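Local coordinates for protein intradiol ring-cleavage Dioxygenase (Tetranychus urticae, PDB 5VG2) that probably cleaves catechol-type aromatic rings between their two hydroxyl-bearing carbons, using molecular oxygen and a bound ferric iron, at residues N130-H135 against L204-L209; E33-I38 against R92-T97; F141-S146 against R162-E167. All coordinates share one frame; numbering follows the deposited sequence.

Contact 1. Residues N130-H135 against L204-L209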
loop_
_atom_site.group_PDB
_atom_site.type_symbol
_atom_site.label_atom_id
_atom_site.label_comp_id
_atom_site.label_asym_id
_atom_site.label_seq_id
_atom_site.Cartn_x
_atom_site.Cartn_y
_atom_site.Cartn_z
ATOM N N ASN A 130 19.788 3.367 0.058
ATOM C CA ASN A 130 21.015 4.207 0.096
ATOM C C ASN A 130 20.863 5.479 0.949
ATOM O O ASN A 130 21.416 6.521 0.620
ATOM C CB ASN A 130 21.448 4.654 -1.347
ATOM C CG ASN A 130 21.528 3.512 -2.355
ATOM O OD1 ASN A 130 21.111 3.669 -3.505
ATOM N ND2 ASN A 130 22.154 2.404 -1.968
ATOM N N GLY A 131 20.078 5.412 2.011
ATOM C CA GLY A 131 19.782 6.600 2.843
ATOM C C GLY A 131 18.885 7.656 2.193
ATOM O O GLY A 131 18.824 8.784 2.678
ATOM N N ASN A 132 18.206 7.302 1.101
ATOM C CA ASN A 132 17.267 8.201 0.462
ATOM C C ASN A 132 15.915 7.569 0.309
ATOM O O ASN A 132 15.752 6.358 0.234
ATOM C CB ASN A 132 17.683 8.551 -0.945
ATOM C CG ASN A 132 19.012 9.157 -1.014
ATOM O OD1 ASN A 132 19.213 10.249 -0.463
ATOM N ND2 ASN A 132 19.918 8.514 -1.753
ATOM N N VAL A 133 14.941 8.450 0.184
ATOM C CA VAL A 133 13.548 8.064 -0.103
ATOM C C VAL A 133 13.499 7.950 -1.604
ATOM O O VAL A 133 13.307 8.937 -2.311
ATOM C CB VAL A 133 12.570 9.086 0.413
ATOM C CG1 VAL A 133 11.188 8.605 0.126
ATOM C CG2 VAL A 133 12.778 9.266 1.913
ATOM N N ALA A 134 13.713 6.729 -2.080
ATOM C CA ALA A 134 13.852 6.440 -3.498
ATOM C C ALA A 134 12.547 6.408 -4.265
ATOM O O ALA A 134 12.520 6.678 -5.449
ATOM C CB ALA A 134 14.578 5.119 -3.670
ATOM N N HIS A 135 11.474 6.024 -3.609
ATOM C CA HIS A 135 10.239 5.816 -4.323
ATOM C C HIS A 135 9.045 5.794 -3.398
ATOM O O HIS A 135 9.094 5.133 -2.407
ATOM C CB HIS A 135 10.288 4.483 -5.052
ATOM C CG HIS A 135 9.253 4.360 -6.104
ATOM N ND1 HIS A 135 9.494 4.703 -7.407
ATOM C CD2 HIS A 135 7.955 3.980 -6.041
ATOM C CE1 HIS A 135 8.407 4.487 -8.124
ATOM N NE2 HIS A 135 7.452 4.050 -7.314
ATOM N N LEU A 204 18.645 5.775 -6.976
ATOM C CA LEU A 204 19.376 7.041 -6.837
ATOM C C LEU A 204 18.495 8.303 -6.950
ATOM O O LEU A 204 19.018 9.432 -7.039
ATOM C CB LEU A 204 20.476 7.107 -7.916
ATOM C CG LEU A 204 21.319 5.848 -8.139
ATOM C CD1 LEU A 204 22.346 6.192 -9.233
ATOM C CD2 LEU A 204 21.950 5.322 -6.849
ATOM N N HIS A 205 17.185 8.102 -6.976
ATOM C CA HIS A 205 16.193 9.172 -7.017
ATOM C C HIS A 205 15.935 9.667 -5.599
ATOM O O HIS A 205 15.890 8.866 -4.674
ATOM C CB HIS A 205 14.894 8.587 -7.598
ATOM C CG HIS A 205 13.773 9.558 -7.741
ATOM N ND1 HIS A 205 13.858 10.697 -8.507
ATOM C CD2 HIS A 205 12.520 9.548 -7.223
ATOM C CE1 HIS A 205 12.711 11.356 -8.443
ATOM N NE2 HIS A 205 11.879 10.677 -7.674
ATOM N N ARG A 206 15.808 10.983 -5.410
ATOM C CA ARG A 206 15.236 11.532 -4.171
ATOM C C ARG A 206 13.815 11.928 -4.446
ATOM O O ARG A 206 13.578 12.833 -5.216
ATOM C CB ARG A 206 16.077 12.699 -3.628
ATOM C CG ARG A 206 17.466 12.152 -3.229
ATOM C CD ARG A 206 18.428 13.190 -2.707
ATOM N NE ARG A 206 18.087 13.522 -1.325
ATOM C CZ ARG A 206 17.614 14.696 -0.881
ATOM N NH1 ARG A 206 17.395 15.741 -1.695
ATOM N NH2 ARG A 206 17.363 14.835 0.424
ATOM N N SER A 207 12.862 11.204 -3.870
ATOM C CA SER A 207 11.441 11.507 -4.110
ATOM C C SER A 207 11.087 12.807 -3.441
ATOM O O SER A 207 11.590 13.100 -2.367
ATOM C CB SER A 207 10.540 10.416 -3.566
ATOM O OG SER A 207 9.161 10.744 -3.748
ATOM N N ASN A 208 10.218 13.576 -4.080
ATOM C CA ASN A 208 9.655 14.788 -3.454
ATOM C C ASN A 208 8.139 14.621 -3.230
ATOM O O ASN A 208 7.433 15.594 -3.069
ATOM C CB ASN A 208 9.949 16.017 -4.331
ATOM C CG ASN A 208 9.376 15.894 -5.725
ATOM O OD1 ASN A 208 8.741 14.881 -6.075
ATOM N ND2 ASN A 208 9.510 16.953 -6.497
ATOM N N LEU A 209 7.660 13.385 -3.175
ATOM C CA LEU A 209 6.235 13.126 -2.995
ATOM C C LEU A 209 5.838 12.780 -1.557
ATOM O O LEU A 209 4.739 12.269 -1.319
ATOM C CB LEU A 209 5.775 12.046 -3.959
ATOM C CG LEU A 209 5.725 12.516 -5.407
ATOM C CD1 LEU A 209 5.229 11.365 -6.278
ATOM C CD2 LEU A 209 4.770 13.694 -5.626
#

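Contact 2. Residues E33-I38 against R92-T97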
loop_
_atom_site.group_PDB
_atom_site.type_symbol
_atom_site.label_atom_id
_atom_site.label_comp_id
_atom_site.label_asym_id
_atom_site.label_seq_id
_atom_site.Cartn_x
_atom_site.Cartn_y
_atom_site.Cartn_z
ATOM N N GLU A 33 -2.488 -7.190 13.214
ATOM C CA GLU A 33 -2.863 -6.929 14.616
ATOM C C GLU A 33 -4.300 -7.405 14.958
ATOM O O GLU A 33 -4.658 -8.555 14.756
ATOM C CB GLU A 33 -2.526 -5.458 15.019
ATOM C CG GLU A 33 -1.033 -5.118 14.937
ATOM C CD GLU A 33 -0.635 -3.774 15.610
ATOM O OE1 GLU A 33 -1.417 -3.195 16.434
ATOM O OE2 GLU A 33 0.495 -3.301 15.313
ATOM N N ASP A 34 -5.113 -6.525 15.517
ATOM C CA ASP A 34 -6.489 -6.848 15.944
ATOM C C ASP A 34 -7.479 -6.539 14.871
ATOM O O ASP A 34 -8.620 -6.629 15.108
ATOM C CB ASP A 34 -6.884 -6.047 17.187
ATOM C CG ASP A 34 -6.763 -4.537 16.969
ATOM O OD1 ASP A 34 -5.980 -4.108 16.081
ATOM O OD2 ASP A 34 -7.383 -3.717 17.699
ATOM N N ARG A 35 -7.043 -6.196 13.683
ATOM C CA ARG A 35 -7.959 -5.815 12.609
ATOM C C ARG A 35 -8.657 -7.020 11.963
ATOM O O ARG A 35 -8.159 -8.153 12.009
ATOM C CB ARG A 35 -7.153 -5.057 11.557
ATOM C CG ARG A 35 -6.930 -3.584 11.843
ATOM C CD ARG A 35 -7.204 -3.182 13.286
ATOM N NE ARG A 35 -8.205 -2.163 13.343
ATOM C CZ ARG A 35 -8.781 -1.702 14.454
ATOM N NH1 ARG A 35 -9.624 -0.732 14.352
ATOM N NH2 ARG A 35 -8.469 -2.146 15.659
ATOM N N ILE A 36 -9.807 -6.728 11.349
ATOM C CA ILE A 36 -10.730 -7.708 10.796
ATOM C C ILE A 36 -10.772 -7.502 9.291
ATOM O O ILE A 36 -10.861 -6.379 8.842
ATOM C CB ILE A 36 -12.139 -7.474 11.310
ATOM C CG1 ILE A 36 -12.182 -7.522 12.837
ATOM C CG2 ILE A 36 -13.111 -8.504 10.760
ATOM C CD1 ILE A 36 -11.693 -8.812 13.462
ATOM N N GLY A 37 -10.783 -8.586 8.518
ATOM C CA GLY A 37 -10.879 -8.463 7.075
ATOM C C GLY A 37 -10.547 -9.761 6.384
ATOM O O GLY A 37 -10.516 -10.796 7.021
ATOM N N ILE A 38 -10.245 -9.703 5.097
ATOM C CA ILE A 38 -9.824 -10.882 4.358
ATOM C C ILE A 38 -8.336 -10.817 4.145
ATOM O O ILE A 38 -7.818 -9.838 3.608
ATOM C CB ILE A 38 -10.596 -11.018 3.041
ATOM C CG1 ILE A 38 -12.056 -11.350 3.366
ATOM C CG2 ILE A 38 -9.989 -12.114 2.137
ATOM C CD1 ILE A 38 -12.965 -11.129 2.174
ATOM N N ARG A 92 -0.560 1.090 15.767
ATOM C CA ARG A 92 0.195 0.979 14.518
ATOM C C ARG A 92 -0.205 -0.213 13.633
ATOM O O ARG A 92 0.599 -0.747 12.841
ATOM C CB ARG A 92 1.668 0.891 14.827
ATOM C CG ARG A 92 2.221 2.125 15.540
ATOM C CD ARG A 92 2.214 3.341 14.637
ATOM N NE ARG A 92 2.828 4.466 15.292
ATOM C CZ ARG A 92 2.225 5.391 16.036
ATOM N NH1 ARG A 92 0.919 5.381 16.268
ATOM N NH2 ARG A 92 2.972 6.385 16.536
ATOM N N PHE A 93 -1.443 -0.626 13.766
ATOM C CA PHE A 93 -1.929 -1.683 12.937
ATOM C C PHE A 93 -1.868 -1.287 11.486
ATOM O O PHE A 93 -1.959 -0.077 11.100
ATOM C CB PHE A 93 -3.360 -2.123 13.302
ATOM C CG PHE A 93 -4.374 -1.018 13.282
ATOM C CD1 PHE A 93 -4.890 -0.557 12.083
ATOM C CD2 PHE A 93 -4.817 -0.442 14.471
ATOM C CE1 PHE A 93 -5.816 0.469 12.062
ATOM C CE2 PHE A 93 -5.750 0.566 14.465
ATOM C CZ PHE A 93 -6.262 1.021 13.259
ATOM N N LEU A 94 -1.674 -2.334 10.689
ATOM C CA LEU A 94 -1.618 -2.263 9.247
ATOM C C LEU A 94 -0.539 -1.324 8.758
ATOM O O LEU A 94 -0.670 -0.661 7.765
ATOM C CB LEU A 94 -2.997 -1.932 8.660
ATOM C CG LEU A 94 -4.070 -2.962 8.937
ATOM C CD1 LEU A 94 -5.476 -2.416 8.676
ATOM C CD2 LEU A 94 -3.842 -4.237 8.113
ATOM N N ARG A 95 0.599 -1.392 9.443
ATOM C CA ARG A 95 1.835 -0.729 9.090
ATOM C C ARG A 95 2.948 -1.729 9.287
ATOM O O ARG A 95 2.943 -2.486 10.254
ATOM C CB ARG A 95 2.075 0.461 9.996
ATOM C CG ARG A 95 0.981 1.501 9.941
ATOM C CD ARG A 95 1.358 2.700 10.846
ATOM N NE ARG A 95 0.305 3.688 10.700
ATOM C CZ ARG A 95 0.243 4.608 9.748
ATOM N NH1 ARG A 95 1.221 4.780 8.855
ATOM N NH2 ARG A 95 -0.800 5.416 9.723
ATOM N N GLY A 96 3.927 -1.728 8.394
ATOM C CA GLY A 96 5.117 -2.550 8.597
ATOM C C GLY A 96 6.199 -2.234 7.586
ATOM O O GLY A 96 5.982 -1.487 6.636
ATOM N N THR A 97 7.353 -2.823 7.838
ATOM C CA THR A 97 8.553 -2.649 7.075
ATOM C C THR A 97 9.173 -4.009 6.861
ATOM O O THR A 97 9.203 -4.859 7.758
ATOM C CB THR A 97 9.564 -1.804 7.866
ATOM O OG1 THR A 97 8.932 -0.620 8.363
ATOM C CG2 THR A 97 10.749 -1.385 7.014
HETATM O O HOH W 1 -0.697 -1.085 17.500
#

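Contact 3. Residues F141-S146 against R162-E167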
loop_
_atom_site.group_PDB
_atom_site.type_symbol
_atom_site.label_atom_id
_atom_site.label_comp_id
_atom_site.label_asym_id
_atom_site.label_seq_id
_atom_site.Cartn_x
_atom_site.Cartn_y
_atom_site.Cartn_z
ATOM N N PHE A 141 -6.039 -2.204 -7.046
ATOM C CA PHE A 141 -6.637 -3.492 -7.276
ATOM C C PHE A 141 -7.479 -3.474 -8.526
ATOM O O PHE A 141 -8.025 -2.450 -8.909
ATOM C CB PHE A 141 -7.455 -3.892 -6.042
ATOM C CG PHE A 141 -6.602 -4.029 -4.825
ATOM C CD1 PHE A 141 -6.329 -2.910 -4.039
ATOM C CD2 PHE A 141 -5.984 -5.221 -4.507
ATOM C CE1 PHE A 141 -5.463 -2.968 -2.969
ATOM C CE2 PHE A 141 -5.129 -5.312 -3.429
ATOM C CZ PHE A 141 -4.897 -4.176 -2.643
ATOM N N ASP A 142 -7.528 -4.627 -9.198
ATOM C CA ASP A 142 -8.385 -4.841 -10.368
ATOM C C ASP A 142 -9.850 -4.661 -9.928
ATOM O O ASP A 142 -10.218 -4.977 -8.775
ATOM C CB ASP A 142 -8.175 -6.255 -10.949
ATOM C CG ASP A 142 -9.003 -6.528 -12.248
ATOM O OD1 ASP A 142 -9.748 -5.626 -12.743
ATOM O OD2 ASP A 142 -8.910 -7.680 -12.793
ATOM N N GLU A 143 -10.681 -4.148 -10.830
ATOM C CA GLU A 143 -12.081 -3.890 -10.486
ATOM C C GLU A 143 -12.858 -5.191 -10.172
ATOM O O GLU A 143 -13.699 -5.247 -9.276
ATOM C CB GLU A 143 -12.742 -3.075 -11.583
ATOM C CG GLU A 143 -14.255 -2.940 -11.506
ATOM C CD GLU A 143 -14.785 -2.349 -10.195
ATOM O OE1 GLU A 143 -14.048 -1.537 -9.542
ATOM O OE2 GLU A 143 -15.970 -2.681 -9.843
ATOM N N SER A 144 -12.570 -6.242 -10.912
ATOM C CA SER A 144 -13.186 -7.540 -10.646
ATOM C C SER A 144 -12.812 -8.065 -9.248
ATOM O O SER A 144 -13.676 -8.553 -8.542
ATOM C CB SER A 144 -12.819 -8.553 -11.726
ATOM O OG SER A 144 -11.440 -8.831 -11.671
ATOM N N THR A 145 -11.561 -7.956 -8.849
ATOM C CA THR A 145 -11.141 -8.369 -7.508
ATOM C C THR A 145 -11.837 -7.538 -6.401
ATOM O O THR A 145 -12.319 -8.087 -5.429
ATOM C CB THR A 145 -9.608 -8.269 -7.311
ATOM O OG1 THR A 145 -8.915 -8.953 -8.359
ATOM C CG2 THR A 145 -9.213 -8.831 -5.952
ATOM N N SER A 146 -11.850 -6.220 -6.550
ATOM C CA SER A 146 -12.529 -5.342 -5.615
ATOM C C SER A 146 -13.989 -5.770 -5.443
ATOM O O SER A 146 -14.458 -5.835 -4.323
ATOM C CB SER A 146 -12.484 -3.884 -6.054
ATOM O OG SER A 146 -11.244 -3.272 -5.726
ATOM N N ARG A 162 -18.321 2.816 -2.918
ATOM C CA ARG A 162 -16.927 2.573 -3.253
ATOM C C ARG A 162 -16.545 3.392 -4.490
ATOM O O ARG A 162 -17.195 3.303 -5.551
ATOM C CB ARG A 162 -16.736 1.102 -3.524
ATOM C CG ARG A 162 -15.375 0.722 -4.062
ATOM C CD ARG A 162 -15.216 -0.813 -4.006
ATOM N NE ARG A 162 -16.144 -1.533 -4.893
ATOM C CZ ARG A 162 -15.993 -1.695 -6.196
ATOM N NH1 ARG A 162 -14.977 -1.127 -6.847
ATOM N NH2 ARG A 162 -16.924 -2.370 -6.884
ATOM N N MET A 163 -15.522 4.225 -4.335
ATOM C CA MET A 163 -14.982 4.964 -5.455
ATOM C C MET A 163 -14.225 3.944 -6.303
ATOM O O MET A 163 -13.499 3.109 -5.778
ATOM C CB MET A 163 -14.066 6.077 -4.979
ATOM C CG MET A 163 -13.402 6.851 -6.110
ATOM S SD MET A 163 -12.636 8.402 -5.643
ATOM C CE MET A 163 -14.073 9.486 -5.523
ATOM N N LYS A 164 -14.440 3.990 -7.613
ATOM C CA LYS A 164 -13.693 3.150 -8.557
ATOM C C LYS A 164 -12.374 3.801 -8.995
ATOM O O LYS A 164 -12.212 5.009 -8.936
ATOM C CB LYS A 164 -14.561 2.862 -9.780
ATOM C CG LYS A 164 -15.838 2.110 -9.524
ATOM C CD LYS A 164 -16.085 1.136 -10.681
ATOM C CE LYS A 164 -17.534 0.808 -10.996
ATOM N NZ LYS A 164 -18.342 0.398 -9.813
ATOM N N ASN A 165 -11.438 2.991 -9.464
ATOM C CA ASN A 165 -10.118 3.494 -9.853
ATOM C C ASN A 165 -10.187 4.687 -10.813
ATOM O O ASN A 165 -9.474 5.658 -10.647
ATOM C CB ASN A 165 -9.249 2.384 -10.497
ATOM C CG ASN A 165 -8.828 1.306 -9.507
ATOM O OD1 ASN A 165 -8.805 1.483 -8.262
ATOM N ND2 ASN A 165 -8.496 0.142 -10.066
ATOM N N GLU A 166 -11.089 4.616 -11.770
ATOM C CA GLU A 166 -11.242 5.633 -12.831
ATOM C C GLU A 166 -11.804 6.955 -12.298
ATOM O O GLU A 166 -11.626 8.011 -12.924
ATOM C CB GLU A 166 -12.162 5.127 -13.941
ATOM C CG GLU A 166 -11.962 3.635 -14.306
ATOM C CD GLU A 166 -12.658 2.647 -13.331
ATOM O OE1 GLU A 166 -13.793 2.945 -12.889
ATOM O OE2 GLU A 166 -12.057 1.609 -12.928
ATOM N N GLU A 167 -12.493 6.868 -11.161
ATOM C CA GLU A 167 -12.971 8.072 -10.473
ATOM C C GLU A 167 -11.907 8.712 -9.564
ATOM O O GLU A 167 -11.980 9.880 -9.253
ATOM C CB GLU A 167 -14.221 7.713 -9.663
ATOM C CG GLU A 167 -15.391 7.237 -10.537
ATOM C CD GLU A 167 -16.456 6.367 -9.814
ATOM O OE1 GLU A 167 -16.449 6.240 -8.565
ATOM O OE2 GLU A 167 -17.362 5.813 -10.501
HETATM O O HOH W 2 -8.033 0.088 -6.045
#

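Contact 1. Residues N130-H135 against L204-L209
Asn-132 and Arg-206 meet where the chain after strand 193-201 runs past strand 132-139, an outermost strand of the antiparallel sheet. Starting at the root of Asn-132, CB lies 4.1 Å from His-205 O. One bond on, CG meets the aliphatic part of the arginine, 4.0 Å from Arg-206 CG. At the tip, OD1 approaches Arg-206 NE at 3.6 Å, at the guanidinium edge and near its plane. The amide itself is turned 76° from that plane, so the two flat groups do not stack. With chi1 at -58°, Asn-132 CG stands anti to its carbonyl carbon, which leads the amide across the arginine stem. Two residues further along the strand, Ala-134 forms with His-135 a classic beta bulge opposite Ile-127. Ala-134 CA points a C-H at His-205 O, 3.4 Å away, while Ala-134 O lies in the plane of the His-205 ring, at its CD2 edge. Glu-14 accepts hydrogen bonds from both His-205 NE2 and Ser-207 OG, and the latter also closes an ST turn with Leu-209 N. The one hydrogen bond directly joining the segments is nearly straight: Ser-207 N to Val-133 O, 2.8 Å, with 170° at the hydrogen.

Contact 2. Residues E33-I38 against R92-T97
Glu-33 lays its side chain across the backbone at Arg-92 and Phe-93, the first two residues of a type II beta turn that runs from Arg-92 to Arg-95 and leads into strand 95-99. The turn's own closing bond, Arg-95 N to Arg-92 O, is weak. From the loop before strand 39-48, Glu-33 reaches out extended beyond CG, and its CD comes to 3.6 Å from Phe-93 CA. The carboxylate stands at 86° to the phenyl plane, beside the turn backbone and not over the ring. Water 1 links the two segments, donating to Glu-33 OE1 and accepting from Arg-92 N at 2.8 Å. Glu-33 OE1 is salt-bridged to Arg-91 and OE2 to Arg-28, which probably offsets its charge.

Asp-34 adds little direct contact, but its OD2 pairs with Arg-35 NH2 at 2.8 Å in a salt bridge whose hydrogen bond is bent and weak. Asp-34 OD1 is bridged to Arg-91.

Arg-35 then covers a face of Phe-93. Its chain bends at chi2 (16°) and chi3, which folds it back over the ring: Arg-35 CG packs against Leu-94 CD1 at 3.7 Å, and Arg-35 CD makes a CH-pi contact with the Phe-93 ring. The guanidinium lies almost parallel to the phenyl, planes 7° apart, in a cation-pi stack. Phe-93 is buried, its side chain about 6 Å from that of the iron ligand Tyr-71. Arg-35 CZ sits 4.0 Å from the ring centroid of Phe-93, and Arg-35 NE lies 3.7 Å from Phe-93 CZ.

Contact 3. Residues F141-S146 against R162-E167
The guanidinium of Arg-162 presents its NH1/NH2 edge to the carboxylate of Glu-143 and takes Ser-146 CB over one face, in a salt-bridge network at the N-terminal end of helix 143-150. The two planes are 23° apart. Arg-162 NH1 reaches Glu-143 OE1 at 2.9 Å and Arg-162 NH2 reaches Glu-143 OE2 at 3.1 Å, each on the syn side, which makes an end-on bidentate grip. The ring of Phe-141 has water 2 in plane at its edge and meets the ring of Phe-112; its side chain lies about 6 Å from that of the iron ligand His-122.

Glu-143 follows the N-cap Asp-142, and a bend at chi2 (57°) turns its carboxylate to the loop. There Lys-164 crosses the glutamate at a slant, with Lys-164 CD 3.5 Å from Glu-143 OE1, and Lys-164 NZ adds a long salt bridge to Glu-143 OE2 at 3.9 Å. An alanine at Glu-143 is likely to leave Arg-162 and Lys-164 as two neighbouring positive charges without their shared carboxylate, and the guanidinium freer to turn.

A second, uncharged tie lies nearer the strand end. Asn-165 OD1 accepts a hydrogen bond from water 2 and is also hydrogen-bonded to Thr-120, which helps fix the amide's rotation; water 2 in turn accepts from Phe-141 N. On the other branch of that amide, Asn-165 ND2 donates to Phe-141 O at 2.9 Å, the acceptor only 8° from the amide plane.

Along the chain, contact 2 closes before either of the others opens, and contact 3 is nested inside the long loop that contact 1 closes. Contacts 1 and 2 reach the same antiparallel sheet through its two outermost strands, 132-139 and 95-99, with centres about 26 Å apart. Strand 132-139 leads from contact 1 to helix 143-150 of contact 3, about 29 Å away between centres and on the opposite side of the chain's centre. Contacts 2 and 3 come closer, about 8 Å between nearest atoms, yet do not touch. Contacts 1 and 2 thus join loops to opposite edges of one sheet, and contact 3 joins a loop to the start of a helix; contacts 2 and 3 each include a phenylalanine whose side chain lies about 6 Å from that of an iron ligand.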